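Local coordinates for two-domain protein containing predicted PHP-like metal-dependent phosphoesterase (PDB 3E38), which binds zinc ions and is probably a metal-dependent phosphoesterase of the PHP family, perhaps a 5'-3' exonuclease, at residues Gln9-Asp14 and Arg251-Lys256; Asp49-Thr54 and Leu84-Ile89; Asp184-Met189 and Ile244-Leu249. All coordinates share one frame; numbering follows the deposited sequence.

Contact 1. Residues Gln9-Asp14 and Arg251-Lys256; sequences QVPDLD and RPFFEK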
loop_
_atom_site.group_PDB
_atom_site.type_symbol
_atom_site.label_atom_id
_atom_site.label_comp_id
_atom_site.label_asym_id
_atom_site.label_seq_id
_atom_site.Cartn_x
_atom_site.Cartn_y
_atom_site.Cartn_z
ATOM N N GLN B 9 -8.910 -12.011 -11.625
ATOM C CA GLN B 9 -8.876 -13.475 -11.561
ATOM C C GLN B 9 -10.065 -14.106 -10.881
ATOM O O GLN B 9 -10.113 -14.259 -9.673
ATOM C CB GLN B 9 -7.608 -13.926 -10.869
ATOM C CG GLN B 9 -6.354 -13.518 -11.653
ATOM C CD GLN B 9 -5.123 -14.032 -10.965
ATOM O OE1 GLN B 9 -4.960 -15.235 -10.789
ATOM N NE2 GLN B 9 -4.283 -13.130 -10.516
ATOM N N VAL B 10 -11.032 -14.432 -11.716
ATOM C CA VAL B 10 -12.260 -15.112 -11.290
ATOM C C VAL B 10 -12.506 -16.235 -12.301
ATOM O O VAL B 10 -11.959 -16.201 -13.403
ATOM C CB VAL B 10 -13.487 -14.178 -11.191
ATOM C CG1 VAL B 10 -13.335 -13.221 -9.992
ATOM C CG2 VAL B 10 -13.703 -13.432 -12.491
ATOM N N PRO B 11 -13.301 -17.220 -11.926
ATOM C CA PRO B 11 -13.511 -18.279 -12.882
ATOM C C PRO B 11 -14.637 -18.054 -13.861
ATOM O O PRO B 11 -15.402 -17.071 -13.799
ATOM C CB PRO B 11 -13.863 -19.492 -12.001
ATOM C CG PRO B 11 -14.342 -18.915 -10.668
ATOM C CD PRO B 11 -14.073 -17.428 -10.681
ATOM N N ASP B 12 -14.718 -19.040 -14.741
ATOM C CA ASP B 12 -15.731 -19.117 -15.773
ATOM C C ASP B 12 -16.672 -20.222 -15.481
ATOM O O ASP B 12 -16.265 -21.281 -15.126
ATOM C CB ASP B 12 -15.108 -19.430 -17.131
ATOM C CG ASP B 12 -14.209 -18.324 -17.622
ATOM O OD1 ASP B 12 -14.564 -17.116 -17.480
ATOM O OD2 ASP B 12 -13.147 -18.682 -18.155
ATOM N N LEU B 13 -17.948 -19.957 -15.660
ATOM C CA LEU B 13 -18.929 -21.004 -15.556
ATOM C C LEU B 13 -18.763 -21.832 -16.811
ATOM O O LEU B 13 -18.309 -21.336 -17.854
ATOM C CB LEU B 13 -20.355 -20.445 -15.494
ATOM C CG LEU B 13 -20.710 -19.596 -14.290
ATOM C CD1 LEU B 13 -22.100 -19.010 -14.463
ATOM C CD2 LEU B 13 -20.617 -20.416 -13.003
ATOM N N ASP B 14 -19.109 -23.100 -16.689
ATOM C CA ASP B 14 -19.167 -24.031 -17.843
ATOM C C ASP B 14 -20.042 -23.473 -18.961
ATOM O O ASP B 14 -21.203 -23.093 -18.746
ATOM C CB ASP B 14 -19.733 -25.385 -17.429
ATOM C CG ASP B 14 -18.757 -26.181 -16.566
ATOM O OD1 ASP B 14 -17.561 -25.831 -16.591
ATOM O OD2 ASP B 14 -19.176 -27.142 -15.879
ATOM N N ARG B 251 -24.162 -20.409 -7.031
ATOM C CA ARG B 251 -23.815 -21.731 -6.543
ATOM C C ARG B 251 -22.712 -22.337 -7.407
ATOM O O ARG B 251 -21.669 -22.698 -6.892
ATOM C CB ARG B 251 -25.031 -22.673 -6.489
ATOM C CG ARG B 251 -24.677 -24.112 -6.172
ATOM C CD ARG B 251 -25.960 -24.936 -5.937
ATOM N NE ARG B 251 -26.820 -24.226 -4.989
ATOM C CZ ARG B 251 -26.598 -24.190 -3.669
ATOM N NH1 ARG B 251 -25.569 -24.845 -3.170
ATOM N NH2 ARG B 251 -27.398 -23.510 -2.846
ATOM N N PRO B 252 -22.939 -22.453 -8.727
ATOM C CA PRO B 252 -21.880 -23.049 -9.528
ATOM C C PRO B 252 -20.616 -22.220 -9.603
ATOM O O PRO B 252 -19.547 -22.755 -9.913
ATOM C CB PRO B 252 -22.501 -23.135 -10.938
ATOM C CG PRO B 252 -23.698 -22.227 -10.908
ATOM C CD PRO B 252 -24.193 -22.355 -9.488
ATOM N N PHE B 253 -20.758 -20.932 -9.326
ATOM C CA PHE B 253 -19.608 -19.965 -9.410
ATOM C C PHE B 253 -18.720 -20.206 -8.209
ATOM O O PHE B 253 -17.501 -20.309 -8.300
ATOM C CB PHE B 253 -20.116 -18.515 -9.491
ATOM C CG PHE B 253 -19.045 -17.488 -9.692
ATOM C CD1 PHE B 253 -18.441 -17.316 -10.935
ATOM C CD2 PHE B 253 -18.656 -16.657 -8.651
ATOM C CE1 PHE B 253 -17.450 -16.355 -11.131
ATOM C CE2 PHE B 253 -17.654 -15.695 -8.845
ATOM C CZ PHE B 253 -17.055 -15.551 -10.092
ATOM N N PHE B 254 -19.367 -20.394 -7.075
ATOM C CA PHE B 254 -18.638 -20.646 -5.838
ATOM C C PHE B 254 -17.860 -21.911 -5.958
ATOM O O PHE B 254 -16.756 -22.020 -5.488
ATOM C CB PHE B 254 -19.560 -20.771 -4.634
ATOM C CG PHE B 254 -18.821 -21.095 -3.357
ATOM C CD1 PHE B 254 -18.052 -20.132 -2.727
ATOM C CD2 PHE B 254 -18.895 -22.360 -2.783
ATOM C CE1 PHE B 254 -17.370 -20.415 -1.555
ATOM C CE2 PHE B 254 -18.199 -22.644 -1.587
ATOM C CZ PHE B 254 -17.458 -21.677 -0.984
ATOM N N GLU B 255 -18.481 -22.878 -6.603
ATOM C CA GLU B 255 -17.874 -24.216 -6.805
ATOM C C GLU B 255 -16.576 -24.104 -7.615
ATOM O O GLU B 255 -15.640 -24.883 -7.462
ATOM C CB GLU B 255 -18.889 -25.148 -7.477
ATOM C CG GLU B 255 -18.526 -26.616 -7.509
ATOM C CD GLU B 255 -17.536 -26.962 -8.600
ATOM O OE1 GLU B 255 -17.737 -26.519 -9.759
ATOM O OE2 GLU B 255 -16.568 -27.705 -8.302
ATOM N N LYS B 256 -16.506 -23.077 -8.434
ATOM C CA LYS B 256 -15.330 -22.832 -9.270
ATOM C C LYS B 256 -14.293 -21.974 -8.544
ATOM O O LYS B 256 -13.133 -21.885 -8.960
ATOM C CB LYS B 256 -15.748 -22.076 -10.525
ATOM C CG LYS B 256 -16.704 -22.796 -11.406
ATOM C CD LYS B 256 -16.004 -23.798 -12.219
ATOM C CE LYS B 256 -16.854 -24.164 -13.407
ATOM N NZ LYS B 256 -16.135 -25.158 -14.217
#

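Contact 2. Residues Asp49-Thr54 and Leu84-Ile89; sequences DAISLT and LGILLI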
loop_
_atom_site.group_PDB
_atom_site.type_symbol
_atom_site.label_atom_id
_atom_site.label_comp_id
_atom_site.label_asym_id
_atom_site.label_seq_id
_atom_site.Cartn_x
_atom_site.Cartn_y
_atom_site.Cartn_z
ATOM N N ASP B 49 -13.479 -5.686 -19.367
ATOM C CA ASP B 49 -13.651 -6.145 -20.748
ATOM C C ASP B 49 -14.534 -5.224 -21.590
ATOM O O ASP B 49 -14.425 -5.130 -22.827
ATOM C CB ASP B 49 -14.290 -7.529 -20.740
ATOM C CG ASP B 49 -13.395 -8.575 -20.111
ATOM O OD1 ASP B 49 -12.253 -8.749 -20.575
ATOM O OD2 ASP B 49 -13.847 -9.250 -19.180
ATOM N N ALA B 50 -15.423 -4.545 -20.894
ATOM C CA ALA B 50 -16.423 -3.728 -21.547
ATOM C C ALA B 50 -16.928 -2.595 -20.664
ATOM O O ALA B 50 -17.013 -2.697 -19.420
ATOM C CB ALA B 50 -17.595 -4.623 -22.033
ATOM N N ILE B 51 -17.285 -1.525 -21.350
ATOM C CA ILE B 51 -17.805 -0.342 -20.701
ATOM C C ILE B 51 -18.814 0.354 -21.547
ATOM O O ILE B 51 -18.887 0.159 -22.722
ATOM C CB ILE B 51 -16.670 0.719 -20.433
ATOM C CG1 ILE B 51 -16.126 1.262 -21.741
ATOM C CG2 ILE B 51 -15.536 0.143 -19.575
ATOM C CD1 ILE B 51 -15.037 2.355 -21.576
ATOM N N SER B 52 -19.597 1.181 -20.899
ATOM C CA SER B 52 -20.504 2.065 -21.578
ATOM C C SER B 52 -20.390 3.447 -20.934
ATOM O O SER B 52 -20.704 3.602 -19.749
ATOM C CB SER B 52 -21.944 1.539 -21.465
ATOM O OG SER B 52 -22.862 2.329 -22.214
ATOM N N LEU B 53 -19.911 4.413 -21.709
ATOM C CA LEU B 53 -19.841 5.816 -21.276
ATOM C C LEU B 53 -21.260 6.353 -21.493
ATOM O O LEU B 53 -21.709 6.595 -22.630
ATOM C CB LEU B 53 -18.780 6.572 -22.055
ATOM C CG LEU B 53 -18.328 7.972 -21.645
ATOM C CD1 LEU B 53 -18.042 8.082 -20.168
ATOM C CD2 LEU B 53 -17.077 8.359 -22.470
ATOM N N THR B 54 -21.981 6.453 -20.378
ATOM C CA THR B 54 -23.383 6.795 -20.373
ATOM C C THR B 54 -23.623 8.186 -19.845
ATOM O O THR B 54 -24.061 8.365 -18.726
ATOM C CB THR B 54 -24.176 5.796 -19.522
ATOM O OG1 THR B 54 -23.817 5.953 -18.144
ATOM C CG2 THR B 54 -23.920 4.376 -19.990
ATOM N N LEU B 84 -7.090 -1.072 -27.268
ATOM C CA LEU B 84 -6.860 -1.690 -25.949
ATOM C C LEU B 84 -7.738 -2.868 -25.704
ATOM O O LEU B 84 -7.779 -3.428 -24.585
ATOM C CB LEU B 84 -7.057 -0.680 -24.814
ATOM C CG LEU B 84 -6.023 0.462 -24.787
ATOM C CD1 LEU B 84 -6.299 1.343 -23.597
ATOM C CD2 LEU B 84 -4.617 -0.055 -24.742
ATOM N N GLY B 85 -8.445 -3.231 -26.752
ATOM C CA GLY B 85 -9.300 -4.400 -26.711
ATOM C C GLY B 85 -10.466 -4.332 -25.771
ATOM O O GLY B 85 -10.972 -5.356 -25.329
ATOM N N ILE B 86 -10.894 -3.117 -25.457
ATOM C CA ILE B 86 -12.106 -2.885 -24.629
ATOM C C ILE B 86 -13.312 -2.734 -25.540
ATOM O O ILE B 86 -13.254 -2.028 -26.560
ATOM C CB ILE B 86 -11.993 -1.616 -23.721
ATOM C CG1 ILE B 86 -10.703 -1.646 -22.893
ATOM C CG2 ILE B 86 -13.248 -1.412 -22.818
ATOM C CD1 ILE B 86 -10.433 -2.937 -22.131
ATOM N N LEU B 87 -14.371 -3.451 -25.183
ATOM C CA LEU B 87 -15.664 -3.420 -25.872
ATOM C C LEU B 87 -16.432 -2.200 -25.412
ATOM O O LEU B 87 -16.614 -2.005 -24.208
ATOM C CB LEU B 87 -16.523 -4.693 -25.583
ATOM C CG LEU B 87 -15.973 -6.074 -26.025
ATOM C CD1 LEU B 87 -16.862 -7.212 -25.513
ATOM C CD2 LEU B 87 -15.782 -6.192 -27.541
ATOM N N LEU B 88 -16.911 -1.427 -26.384
ATOM C CA LEU B 88 -17.571 -0.147 -26.128
ATOM C C LEU B 88 -19.032 -0.161 -26.540
ATOM O O LEU B 88 -19.375 -0.134 -27.704
ATOM C CB LEU B 88 -16.772 0.961 -26.829
ATOM C CG LEU B 88 -17.000 2.457 -26.653
ATOM C CD1 LEU B 88 -16.682 2.961 -25.277
ATOM C CD2 LEU B 88 -16.135 3.169 -27.666
ATOM N N ILE B 89 -19.875 -0.176 -25.532
ATOM C CA ILE B 89 -21.329 -0.181 -25.662
ATOM C C ILE B 89 -21.775 1.285 -25.570
ATOM O O ILE B 89 -21.534 1.991 -24.583
ATOM C CB ILE B 89 -21.952 -1.039 -24.527
ATOM C CG1 ILE B 89 -21.356 -2.439 -24.558
ATOM C CG2 ILE B 89 -23.537 -1.060 -24.529
ATOM C CD1 ILE B 89 -21.565 -3.197 -23.229
HETATM O O HOH W 1 -19.900 4.283 -24.736
#

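Contact 3. Residues Asp184-Met189 and Ile244-Leu249; sequences DKNLTM and IGREDL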
loop_
_atom_site.group_PDB
_atom_site.type_symbol
_atom_site.label_atom_id
_atom_site.label_comp_id
_atom_site.label_asym_id
_atom_site.label_seq_id
_atom_site.Cartn_x
_atom_site.Cartn_y
_atom_site.Cartn_z
ATOM N N ASP B 184 -38.379 -10.922 -8.105
ATOM C CA ASP B 184 -39.840 -11.021 -8.322
ATOM C C ASP B 184 -40.252 -10.707 -9.749
ATOM O O ASP B 184 -41.174 -11.304 -10.285
ATOM C CB ASP B 184 -40.600 -10.070 -7.407
ATOM C CG ASP B 184 -40.406 -10.397 -5.934
ATOM O OD1 ASP B 184 -40.107 -11.572 -5.619
ATOM O OD2 ASP B 184 -40.550 -9.473 -5.101
ATOM N N LYS B 185 -39.520 -9.805 -10.382
ATOM C CA LYS B 185 -39.895 -9.308 -11.714
ATOM C C LYS B 185 -39.048 -9.892 -12.847
ATOM O O LYS B 185 -39.166 -9.515 -14.008
ATOM C CB LYS B 185 -39.861 -7.771 -11.662
ATOM C CG LYS B 185 -41.148 -7.247 -11.015
ATOM C CD LYS B 185 -41.077 -5.904 -10.262
ATOM C CE LYS B 185 -42.518 -5.593 -9.676
ATOM N NZ LYS B 185 -42.608 -4.712 -8.442
ATOM N N ASN B 186 -38.169 -10.807 -12.474
ATOM C CA ASN B 186 -37.291 -11.508 -13.423
ATOM C C ASN B 186 -36.364 -10.600 -14.228
ATOM O O ASN B 186 -36.266 -10.711 -15.453
ATOM C CB ASN B 186 -38.139 -12.328 -14.402
ATOM C CG ASN B 186 -37.321 -13.381 -15.127
ATOM O OD1 ASN B 186 -36.258 -13.785 -14.658
ATOM N ND2 ASN B 186 -37.810 -13.833 -16.263
ATOM N N LEU B 187 -35.679 -9.706 -13.531
ATOM C CA LEU B 187 -34.812 -8.749 -14.182
ATOM C C LEU B 187 -33.354 -9.065 -13.942
ATOM O O LEU B 187 -32.973 -9.850 -13.060
ATOM C CB LEU B 187 -35.108 -7.330 -13.687
ATOM C CG LEU B 187 -36.563 -6.865 -13.806
ATOM C CD1 LEU B 187 -36.898 -5.763 -12.850
ATOM C CD2 LEU B 187 -36.854 -6.414 -15.218
ATOM N N THR B 188 -32.551 -8.393 -14.746
ATOM C CA THR B 188 -31.081 -8.515 -14.701
ATOM C C THR B 188 -30.500 -7.638 -13.616
ATOM O O THR B 188 -30.737 -6.451 -13.621
ATOM C CB THR B 188 -30.487 -8.163 -16.041
ATOM O OG1 THR B 188 -31.052 -9.068 -16.995
ATOM C CG2 THR B 188 -28.945 -8.268 -16.045
HETATM N N MSE B 189 -29.779 -8.253 -12.667
HETATM C CA MSE B 189 -29.108 -7.507 -11.587
HETATM C C MSE B 189 -27.832 -6.932 -12.144
HETATM O O MSE B 189 -27.033 -7.640 -12.745
HETATM C CB MSE B 189 -28.795 -8.390 -10.388
HETATM C CG MSE B 189 -30.033 -9.035 -9.798
HETATM SE SE MSE B 189 -29.541 -9.997 -8.247
HETATM C CE MSE B 189 -31.177 -11.155 -8.151
ATOM N N ILE B 244 -23.351 -10.374 -5.829
ATOM C CA ILE B 244 -24.797 -10.455 -5.792
ATOM C C ILE B 244 -25.392 -11.055 -7.053
ATOM O O ILE B 244 -25.114 -10.618 -8.163
ATOM C CB ILE B 244 -25.351 -9.038 -5.587
ATOM C CG1 ILE B 244 -24.628 -8.390 -4.390
ATOM C CG2 ILE B 244 -26.896 -9.073 -5.428
ATOM C CD1 ILE B 244 -24.381 -6.906 -4.494
ATOM N N GLY B 245 -26.221 -12.067 -6.862
ATOM C CA GLY B 245 -26.866 -12.725 -7.991
ATOM C C GLY B 245 -27.778 -13.896 -7.661
ATOM O O GLY B 245 -27.973 -14.256 -6.517
ATOM N N ARG B 246 -28.352 -14.489 -8.694
ATOM C CA ARG B 246 -29.212 -15.648 -8.490
ATOM C C ARG B 246 -28.379 -16.862 -8.106
ATOM O O ARG B 246 -27.281 -17.130 -8.603
ATOM C CB ARG B 246 -30.109 -15.932 -9.693
ATOM C CG ARG B 246 -31.211 -14.913 -9.850
ATOM C CD ARG B 246 -32.250 -15.298 -10.904
ATOM N NE ARG B 246 -33.174 -14.181 -11.122
ATOM C CZ ARG B 246 -32.819 -13.023 -11.679
ATOM N NH1 ARG B 246 -31.551 -12.803 -12.038
ATOM N NH2 ARG B 246 -33.700 -12.062 -11.815
ATOM N N GLU B 247 -28.941 -17.563 -7.155
ATOM C CA GLU B 247 -28.347 -18.760 -6.596
ATOM C C GLU B 247 -27.917 -19.769 -7.646
ATOM O O GLU B 247 -26.912 -20.446 -7.499
ATOM C CB GLU B 247 -29.358 -19.444 -5.681
ATOM C CG GLU B 247 -28.849 -20.766 -5.238
ATOM C CD GLU B 247 -29.840 -21.523 -4.444
ATOM O OE1 GLU B 247 -31.012 -21.102 -4.397
ATOM O OE2 GLU B 247 -29.444 -22.547 -3.876
ATOM N N ASP B 248 -28.733 -19.882 -8.684
ATOM C CA ASP B 248 -28.490 -20.840 -9.764
ATOM C C ASP B 248 -27.245 -20.468 -10.549
ATOM O O ASP B 248 -26.741 -21.228 -11.347
ATOM C CB ASP B 248 -29.681 -20.951 -10.704
ATOM C CG ASP B 248 -29.921 -19.681 -11.487
ATOM O OD1 ASP B 248 -29.004 -18.826 -11.582
ATOM O OD2 ASP B 248 -31.024 -19.543 -12.005
ATOM N N LEU B 249 -26.767 -19.274 -10.292
ATOM C CA LEU B 249 -25.546 -18.779 -10.908
ATOM C C LEU B 249 -24.412 -18.734 -9.876
ATOM O O LEU B 249 -23.281 -19.128 -10.177
ATOM C CB LEU B 249 -25.761 -17.399 -11.521
ATOM C CG LEU B 249 -26.473 -17.338 -12.875
ATOM C CD1 LEU B 249 -26.568 -15.902 -13.309
ATOM C CD2 LEU B 249 -25.723 -18.196 -13.897
HETATM O O HOH W 2 -29.324 -11.132 -12.935
#

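Contact 1. Residues Gln9-Asp14 and Arg251-Lys256
Pro11 and Lys256 form the tight end of this contact: Pro11 CG lies 3.5 Å from Lys256 CB, closer than carbons usually come. The same proline ring crosses Phe253 at about a right angle, with Pro11 CD 3.6 Å from Phe253 CE1. With CG anti to the backbone N (chi1 -175°), the phenyl group leaves helix 247-257 so that its edge meets the loop. Near the ring plane this edge receives Pro11 O, 3.4 Å from Phe253 CE1, and Val10 CB. Leu13 CD2 rests on the helix backbone, 3.7 Å from Phe253 N, and touches Pro252 CB. Phe215 of strand 213-218 packs on both Val10 and Phe253, and Thr18 bonds Pro11 O and Asp12 OD1.

The looser side is polar. The Lys256 chain bends at chi2 (-79°), brings CE to 3.4 Å from Asp12 O and ends in a salt bridge of 2.8 Å between NZ and OD1 of the exposed Asp14. NZ approaches from above the carboxylate plane. Shortening Lys256 to an alanine would probably leave Asp14 without this charged mate and uncover the backbone at Asp12. The chemistry implies that apolar burial seats the loop on the helix, while the ion pair holds its more exposed end.

Contact 2. Residues Asp49-Thr54 and Leu84-Ile89
The flat groups joining Ala50 and Ile51 to Leu87 and Leu88 are peptides, with Ala50 and Leu87 on one face of the sheet and Ile51 and Leu88 on the other. Between the strands, the N-H and C=O groups make a parallel ladder. Ile51 N gives a 3.0 Å bond to Leu87 O, with a C=O...N angle of 175°. Leu87 N binds Asp49 O at 2.9 Å, and Ile89 N binds Ile51 O at 3.0 Å.

On the first face Ala50 CB is 3.7 Å from Leu87 CB, and Ile226 of helix 223-231 covers both. On the second, Ile51 has CG1 between its backbone N and carbonyl carbon (chi1 66°), which sets CG1 4.0 Å from Leu88 CD1 and beside Ile86 CG2; Ala43 of helix 36-45 packs there too.

Ile89 O is gripped twice: by Ser52 OG at 2.7 Å, from 48° above the carbonyl plane, and by a water 2.8 Å away. That water also accepts from Leu53 N, bridging the strands where Leu53 N, 4.1 Å from Ile89 O, is too far for a direct bond.

Gly85, with positive phi, closes helix 72-83 in a Schellman motif and releases the chain into the second strand. The arrangement is the parallel pair of a beta-alpha-beta unit, as in the PHP fold; beyond it, Leu53 approaches the zinc ligand His26.

Contact 3. Residues Asp184-Met189 and Ile244-Leu249
Arg246 reaches Leu187 because its CG stands beside the backbone N, anti to the carbonyl carbon (chi1 -72°), and the chain then runs extended from CG to NE. Met189, modelled as selenomethionine, makes a similar first turn (chi1 -58°) and stays extended beyond CG, carrying SE and CE to Ile244-Arg246 of the 244-249 segment.

The guanidinium is held along its edge. Arg246 NH2 donates to Leu187 O over 2.6 Å in an almost straight bond (N-H...O 174°), and the oxygen lies in the guanidinium plane. The water at the same edge accepts from Met189 N at 2.9 Å and, weakly, from Arg246 NH1 at 2.9 Å, so direct and bridged links run side by side from one arginine to two peptides of the 184-189 segment. Cys182 O, in helix 176-185, takes a further, weak bond from NH2.

Met189 CE covers one face of the guanidinium, over its centre, and meets the aliphatic part of the same side chain with CE 4.1 Å from Arg246 CG. The selenium of Met189 lies 3.8 Å from Gly245 CA and 4.0 Å from Ile244 CG2; the Met189 and Ile244 side chains cross at about a right angle.

Arg246 occupies the N-cap position of helix 247-257, and its O accepts from Leu249 N at 2.8 Å. One arginine thus ties the start of this helix to the turn after helix 176-185, and carbonyls near that helix's C-terminal end would probably favour the positive charge there.

Overall arrangement
Contacts 1 and 3 share helix 247-257: contact 3 engages its start and the residues leading into it, contact 1 a later turn. Their centres are about 16 Å apart, and they touch through Leu13 CD1 and Leu249 CD2, 3.8 Å apart. Contact 2 lies about 23 Å, centre to centre, from each of the others. It reaches the same mixed sheet as contact 3, but on the opposite side of the chain's centre. Along the chain, contact 1 closes a loop that encloses contact 2 and then contact 3. The metal-binding domain is thus built within that loop, while helix 247-257 bears against it and is followed at once by strand 258-265, an edge of the four-stranded antiparallel sheet in the Ig-like part.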